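Local coordinates for protein inorganic pyrophosphatase (Shewanella sp. AS-11, PDB 6LL8) that probably hydrolyses diphosphate to two phosphates, as a metal-dependent family II pyrophosphatase of the DHH and DHHA2 domain type, at residues 62-66 / 67-71; 131-134 / 135-138; 206-210 / 211-215. All coordinates share one frame; numbering follows the deposited sequence. Where two conformers were deposited one is given.

Contact 1. Residues 62-66 / 67-71; sequences TSYAG and EEVYI
Tyr-64 and Glu-67 close a type II beta turn, in which Glu-67 N donates to Tyr-64 O at 2.9 Å with an angle of 155° at the hydrogen. Gly-66 takes the third position of the turn with a positive phi of 82°, a conformation that glycine adopts more easily than most residues. The side chain of Glu-67 folds back over the turn. Its CG lies beside the backbone N (chi1 -56°), which sets it 3.3 Å from Tyr-64 O. The bend at chi2 then swings the carboxylate toward a water that joins it to the turn. This water donates to Ala-65 O at 2.8 Å and, weakly, to Glu-67 OE2 at 3.0 Å.

The apolar part lies two residues further along, at Val-69. This residue turns its CG2 methyl obliquely onto the Tyr-64 ring, 3.9 Å from CD2. The same methyl is 4.0 Å from Tyr-64 CB, and the two side chains cross at about a right angle. The phenol hydroxyl is held elsewhere, by a hydrogen bond with Lys-61 O. The Lys-61 side chain also makes a cation-pi contact with the ring.

The turn leads from the loop after strand 59-60 into strand 68-72 of the parallel sheet. Tyr-64 and Val-69 both pack on Val-7 of strand 4-7, while backbone bonds tie Val-69 to Thr-88 and Val-90 of strand 88-94.

Contact 2. Residues 131-134 / 135-138; sequences KIPA and NIAG
Pro-133 and Ala-134 open helix 134-147 with two backbone hydrogen bonds to residues four places on. Pro-133 O, at the N-cap, accepts from Ala-137 N at 2.8 Å, with the donor nearly in line with the C=O bond. Ala-134 O takes Gly-138 N at 3.0 Å.

A polar side chain works within the first turn. Asn-135 places CG between its backbone N and carbonyl carbon (chi1 60°), so that OD1 comes back to Ile-136 N at 2.9 Å. This bond is bent, 131° at the hydrogen, and the donor stands above the amide plane. The same OD1 lies 3.4 Å from Pro-133 CB. With an alanine here, Ile-136 N would probably lose this acceptor, and the space beside Pro-133 CB would be less well filled.

Apolar contacts fill the inner side. Ile-132 CG2 reaches Ile-136 CG2 at 3.9 Å and Ala-137 CB at 3.8 Å. The Pro-133 ring and Ile-136 lie side by side and point the same way, CG to CG1. Tyr-125 of helix 117-128 packs against both isoleucines.

At the helix start, carbonyls and one amide oxygen take up N-H groups, while apolar side chains hold the incoming loop against it, beside helices 117-128 and 158-171.

Contact 3. Residues 206-210 / 211-215; sequences FNMNG and NLVGI
Phe-206 and Val-213 form an antiparallel, hydrogen-bonded pair in a beta hairpin whose short strand segments run at 139° to each other. Phe-206 N donates to Val-213 O at 2.8 Å. Val-213 N returns a nearly straight bond to Phe-206 O, 175° at the hydrogen. Asn-207 and Leu-212 are the non-hydrogen-bonded pair between. Met-208 pairs with Asn-211, and Met-208 N donates to Asn-211 O. A type I' turn from Met-208 to Asn-211 reverses the chain, with positive phi at both Asn-209 and Gly-210.

Asn-211 grips the turn twice. Its backbone N and its side-chain ND2 both donate to Met-208 O, each at 3.0 Å. The backbone N comes from above the carbonyl plane, whereas ND2 lies almost along the C=O bond, with the acceptor close to its own amide plane. CG sits beside the backbone N (chi1 -59°), which points the amide at Met-208 O. Asn-207 adds an Asx motif, its OD1 accepting from Gly-210 N at 2.9 Å in the carbonyl plane.

Phe-206, Met-208, Asn-211 and Val-213 share one face of the hairpin. Val-213 O lies at the edge of the Phe-206 ring, in its plane. Ile-215 crosses Phe-206 at about a right angle and sets CD1 obliquely against CE1, 3.8 Å away. Met-208 SD meets Val-213 CG2 at 4.1 Å. Helix 294-307 packs on this face through Val-299 and Phe-306. The side chain of Phe-206 is about 5 Å from the bound imidodiphosphate.

At the turn, two asparagine side-chain amides thus reinforce the backbone bonds of the Met-208/Asn-211 pair. Further along, paired backbone bonds and apolar side chains take over.

In the fold
The three contacts are separate local structures in series along the chain. Contacts 1 and 2 both belong to the DHH range, their centres 26 Å apart. Contact 1 leads into a strand of the parallel sheet, and contact 2 into a helix. Contact 3 lies in the DHHA2 range. It spans the outermost strand 203-208 of the mixed sheet and its neighbour 211-220, across the chain's centre from contact 2. Each is partly buried. Tyr-64 and Val-69, Ile-136 and Ala-137, and Phe-206, Met-208, Val-213 and Ile-215 are the buried apolar parts. The turns of contacts 1 and 3 and Ala-134 are exposed. Contact 3 comes near the bound imidodiphosphate, through Phe-206.

Contact 1. Residues 62-66 / 67-71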
loop_
_atom_site.group_PDB
_atom_site.type_symbol
_atom_site.label_atom_id
_atom_site.label_comp_id
_atom_site.label_asym_id
_atom_site.label_seq_id
_atom_site.Cartn_x
_atom_site.Cartn_y
_atom_site.Cartn_z
ATOM N N THR A 62 17.287 4.706 -3.954
ATOM C CA THR A 62 17.271 3.787 -2.797
ATOM C C THR A 62 18.098 4.307 -1.618
ATOM O O THR A 62 17.859 3.804 -0.497
ATOM C CB THR A 62 17.649 2.378 -3.212
ATOM O OG1 THR A 62 18.913 2.401 -3.846
ATOM C CG2 THR A 62 16.611 1.794 -4.132
ATOM N N SER A 63 19.027 5.215 -1.815
ATOM C CA SER A 63 19.835 5.736 -0.692
ATOM C C SER A 63 19.488 7.194 -0.447
ATOM O O SER A 63 19.461 8.020 -1.370
ATOM C CB SER A 63 21.282 5.535 -0.883
ATOM O OG SER A 63 21.993 6.393 -0.015
ATOM N N TYR A 64 19.222 7.464 0.809
ATOM C CA TYR A 64 18.747 8.792 1.232
ATOM C C TYR A 64 19.567 9.350 2.386
ATOM O O TYR A 64 19.214 10.403 2.922
ATOM C CB TYR A 64 17.272 8.736 1.656
ATOM C CG TYR A 64 16.376 8.418 0.498
ATOM C CD1 TYR A 64 16.232 7.118 0.077
ATOM C CD2 TYR A 64 15.700 9.407 -0.202
ATOM C CE1 TYR A 64 15.436 6.794 -0.992
ATOM C CE2 TYR A 64 14.885 9.090 -1.274
ATOM C CZ TYR A 64 14.735 7.780 -1.663
ATOM O OH TYR A 64 13.943 7.462 -2.732
ATOM N N ALA A 65 20.699 8.747 2.732
ATOM C CA ALA A 65 21.538 9.319 3.793
ATOM C C ALA A 65 21.850 10.778 3.456
ATOM O O ALA A 65 22.213 11.090 2.299
ATOM C CB ALA A 65 22.816 8.555 3.944
ATOM N N GLY A 66 21.758 11.662 4.446
ATOM C CA GLY A 66 22.075 13.080 4.270
ATOM C C GLY A 66 20.946 13.893 3.666
ATOM O O GLY A 66 21.098 15.107 3.545
ATOM N N GLU A 67 19.877 13.252 3.239
ATOM C CA GLU A 67 18.738 13.925 2.595
ATOM C C GLU A 67 17.663 14.244 3.610
ATOM O O GLU A 67 17.641 13.648 4.695
ATOM C CB GLU A 67 18.143 13.044 1.504
ATOM C CG GLU A 67 19.129 12.601 0.437
ATOM C CD GLU A 67 19.694 13.694 -0.452
ATOM O OE1 GLU A 67 19.189 14.821 -0.448
ATOM O OE2 GLU A 67 20.633 13.400 -1.189
ATOM N N GLU A 68 16.759 15.137 3.228
ATOM C CA GLU A 68 15.480 15.345 3.926
ATOM C C GLU A 68 14.432 14.536 3.170
ATOM O O GLU A 68 14.350 14.603 1.945
ATOM C CB GLU A 68 15.101 16.813 3.967
ATOM C CG GLU A 68 15.973 17.628 4.906
ATOM C CD GLU A 68 15.692 19.115 4.813
ATOM O OE1 GLU A 68 15.753 19.618 3.699
ATOM O OE2 GLU A 68 15.536 19.746 5.860
ATOM N N VAL A 69 13.629 13.810 3.929
ATOM C CA VAL A 69 12.662 12.858 3.376
ATOM C C VAL A 69 11.290 13.123 3.957
ATOM O O VAL A 69 11.118 13.233 5.174
ATOM C CB VAL A 69 13.090 11.416 3.633
ATOM C CG1 VAL A 69 12.092 10.432 3.084
ATOM C CG2 VAL A 69 14.451 11.144 3.050
ATOM N N TYR A 70 10.297 13.164 3.076
ATOM C CA TYR A 70 8.870 13.209 3.455
ATOM C C TYR A 70 8.329 11.846 3.095
ATOM O O TYR A 70 8.233 11.467 1.915
ATOM C CB TYR A 70 8.137 14.346 2.754
ATOM C CG TYR A 70 6.963 14.866 3.532
ATOM C CD1 TYR A 70 5.899 14.051 3.875
ATOM C CD2 TYR A 70 6.892 16.201 3.897
ATOM C CE1 TYR A 70 4.834 14.538 4.612
ATOM C CE2 TYR A 70 5.817 16.716 4.616
ATOM C CZ TYR A 70 4.787 15.861 4.986
ATOM O OH TYR A 70 3.716 16.282 5.730
ATOM N N ILE A 71 8.021 11.070 4.132
ATOM C CA ILE A 71 7.546 9.682 4.021
ATOM C C ILE A 71 6.058 9.707 3.671
ATOM O O ILE A 71 5.291 10.445 4.270
ATOM C CB ILE A 71 7.789 8.940 5.336
ATOM C CG1 ILE A 71 9.275 8.849 5.687
ATOM C CG2 ILE A 71 7.103 7.576 5.357
ATOM C CD1 ILE A 71 10.077 7.903 4.872
HETATM O O HOH W 1 22.932 13.332 0.788
#

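Contact 2. Residues 131-134 / 135-138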
loop_
_atom_site.group_PDB
_atom_site.type_symbol
_atom_site.label_atom_id
_atom_site.label_comp_id
_atom_site.label_asym_id
_atom_site.label_seq_id
_atom_site.Cartn_x
_atom_site.Cartn_y
_atom_site.Cartn_z
ATOM N N LYS A 131 -4.321 25.030 -5.880
ATOM C CA LYS A 131 -5.178 24.397 -6.886
ATOM C C LYS A 131 -4.585 23.041 -7.266
ATOM O O LYS A 131 -3.368 22.889 -7.434
ATOM C CB LYS A 131 -5.258 25.271 -8.135
ATOM C CG LYS A 131 -5.879 26.628 -7.900
ATOM C CD LYS A 131 -7.255 26.610 -7.262
ATOM C CE LYS A 131 -7.781 28.015 -7.030
ATOM N NZ LYS A 131 -7.251 28.618 -5.779
ATOM N N ILE A 132 -5.460 22.066 -7.433
ATOM C CA ILE A 132 -5.040 20.704 -7.867
ATOM C C ILE A 132 -5.220 20.660 -9.375
ATOM O O ILE A 132 -6.349 20.783 -9.855
ATOM C CB ILE A 132 -5.863 19.603 -7.178
ATOM C CG1 ILE A 132 -5.796 19.757 -5.656
ATOM C CG2 ILE A 132 -5.341 18.251 -7.651
ATOM C CD1 ILE A 132 -6.641 18.775 -4.891
ATOM N N PRO A 133 -4.143 20.485 -10.151
ATOM C CA PRO A 133 -4.295 20.384 -11.592
ATOM C C PRO A 133 -5.051 19.106 -11.970
ATOM O O PRO A 133 -5.069 18.133 -11.239
ATOM C CB PRO A 133 -2.863 20.270 -12.133
ATOM C CG PRO A 133 -1.963 20.698 -10.993
ATOM C CD PRO A 133 -2.749 20.479 -9.729
ATOM N N ALA A 134 -5.650 19.118 -13.132
ATOM C CA ALA A 134 -6.471 18.012 -13.617
ATOM C C ALA A 134 -5.710 16.689 -13.611
ATOM O O ALA A 134 -6.283 15.654 -13.225
ATOM C CB ALA A 134 -7.051 18.295 -14.976
ATOM N N ASN A 135 -4.485 16.689 -14.076
ATOM C CA ASN A 135 -3.717 15.433 -14.184
ATOM C C ASN A 135 -3.419 14.863 -12.797
ATOM O O ASN A 135 -3.549 13.666 -12.568
ATOM C CB ASN A 135 -2.496 15.604 -15.096
ATOM C CG ASN A 135 -1.466 16.651 -14.661
ATOM O OD1 ASN A 135 -1.681 17.468 -13.760
ATOM N ND2 ASN A 135 -0.361 16.722 -15.390
ATOM N N ILE A 136 -2.959 15.714 -11.894
ATOM C CA ILE A 136 -2.697 15.314 -10.494
ATOM C C ILE A 136 -4.006 14.824 -9.867
ATOM O O ILE A 136 -4.013 13.789 -9.176
ATOM C CB ILE A 136 -2.112 16.474 -9.676
ATOM C CG1 ILE A 136 -0.760 16.919 -10.229
ATOM C CG2 ILE A 136 -2.071 16.123 -8.197
ATOM C CD1 ILE A 136 0.339 16.021 -9.882
ATOM N N ALA A 137 -5.092 15.530 -10.101
ATOM C CA ALA A 137 -6.369 15.096 -9.511
ATOM C C ALA A 137 -6.715 13.683 -9.981
ATOM O O ALA A 137 -7.236 12.882 -9.186
ATOM C CB ALA A 137 -7.489 16.061 -9.857
ATOM N N GLY A 138 -6.448 13.393 -11.242
ATOM C CA GLY A 138 -6.785 12.077 -11.772
ATOM C C GLY A 138 -6.027 10.973 -11.062
ATOM O O GLY A 138 -6.603 9.943 -10.742
#

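Contact 3. Residues 206-210 / 211-215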
loop_
_atom_site.group_PDB
_atom_site.type_symbol
_atom_site.label_atom_id
_atom_site.label_comp_id
_atom_site.label_asym_id
_atom_site.label_seq_id
_atom_site.Cartn_x
_atom_site.Cartn_y
_atom_site.Cartn_z
ATOM N N PHE A 206 6.826 -6.725 8.241
ATOM C CA PHE A 206 6.444 -6.145 9.537
ATOM C C PHE A 206 7.350 -6.715 10.603
ATOM O O PHE A 206 7.534 -7.936 10.673
ATOM C CB PHE A 206 5.002 -6.501 9.884
ATOM C CG PHE A 206 4.010 -5.933 8.903
ATOM C CD1 PHE A 206 3.683 -6.625 7.748
ATOM C CD2 PHE A 206 3.463 -4.678 9.098
ATOM C CE1 PHE A 206 2.824 -6.093 6.815
ATOM C CE2 PHE A 206 2.575 -4.156 8.173
ATOM C CZ PHE A 206 2.269 -4.851 7.020
ATOM N N ASN A 207 7.827 -5.850 11.477
ATOM C CA ASN A 207 8.468 -6.270 12.743
ATOM C C ASN A 207 7.387 -6.316 13.815
ATOM O O ASN A 207 6.875 -5.244 14.221
ATOM C CB ASN A 207 9.564 -5.282 13.102
ATOM C CG ASN A 207 10.269 -5.653 14.369
ATOM O OD1 ASN A 207 9.883 -6.578 15.048
ATOM N ND2 ASN A 207 11.286 -4.896 14.687
ATOM N N MET A 208 6.977 -7.512 14.209
ATOM C CA MET A 208 5.923 -7.696 15.233
ATOM C C MET A 208 6.573 -8.259 16.498
ATOM O O MET A 208 6.855 -9.442 16.550
ATOM C CB MET A 208 4.829 -8.607 14.693
ATOM C CG MET A 208 4.149 -7.991 13.470
ATOM S SD MET A 208 2.676 -8.909 13.020
ATOM C CE MET A 208 1.994 -7.857 11.749
ATOM N N ASN A 209 6.905 -7.363 17.422
ATOM C CA ASN A 209 7.565 -7.735 18.695
ATOM C C ASN A 209 8.833 -8.552 18.407
ATOM O O ASN A 209 9.089 -9.541 19.097
ATOM C CB ASN A 209 6.556 -8.443 19.602
ATOM C CG ASN A 209 7.023 -8.464 21.034
ATOM O OD1 ASN A 209 7.888 -7.676 21.406
ATOM N ND2 ASN A 209 6.471 -9.376 21.807
ATOM N N GLY A 210 9.651 -8.103 17.458
ATOM C CA GLY A 210 10.932 -8.724 17.096
ATOM C C GLY A 210 10.794 -9.955 16.225
ATOM O O GLY A 210 11.795 -10.575 15.956
ATOM N N ASN A 211 9.606 -10.237 15.726
ATOM C CA ASN A 211 9.355 -11.336 14.766
ATOM C C ASN A 211 9.115 -10.733 13.387
ATOM O O ASN A 211 8.224 -9.841 13.258
ATOM C CB ASN A 211 8.158 -12.154 15.223
ATOM C CG ASN A 211 8.377 -12.737 16.595
ATOM O OD1 ASN A 211 9.011 -13.759 16.709
ATOM N ND2 ASN A 211 7.861 -12.067 17.605
ATOM N N LEU A 212 9.851 -11.200 12.394
ATOM C CA LEU A 212 9.733 -10.649 11.041
ATOM C C LEU A 212 8.604 -11.403 10.334
ATOM O O LEU A 212 8.708 -12.629 10.137
ATOM C CB LEU A 212 11.073 -10.715 10.309
ATOM C CG LEU A 212 11.069 -10.045 8.940
ATOM C CD1 LEU A 212 10.757 -8.562 9.045
ATOM C CD2 LEU A 212 12.383 -10.250 8.222
ATOM N N VAL A 213 7.538 -10.696 9.978
ATOM C CA VAL A 213 6.349 -11.274 9.328
ATOM C C VAL A 213 6.183 -10.621 7.954
ATOM O O VAL A 213 6.014 -9.400 7.862
ATOM C CB VAL A 213 5.118 -11.023 10.209
ATOM C CG1 VAL A 213 3.857 -11.481 9.513
ATOM C CG2 VAL A 213 5.294 -11.668 11.564
ATOM N N GLY A 214 6.220 -11.412 6.902
ATOM C CA GLY A 214 5.951 -10.924 5.566
ATOM C C GLY A 214 4.520 -11.184 5.176
ATOM O O GLY A 214 4.025 -12.293 5.402
ATOM N N ILE A 215 3.855 -10.187 4.604
ATOM C CA ILE A 215 2.450 -10.345 4.168
ATOM C C ILE A 215 2.326 -9.799 2.746
ATOM O O ILE A 215 2.535 -8.589 2.544
ATOM C CB ILE A 215 1.478 -9.615 5.102
ATOM C CG1 ILE A 215 1.743 -9.958 6.569
ATOM C CG2 ILE A 215 0.058 -9.908 4.666
ATOM C CD1 ILE A 215 0.829 -9.274 7.557
#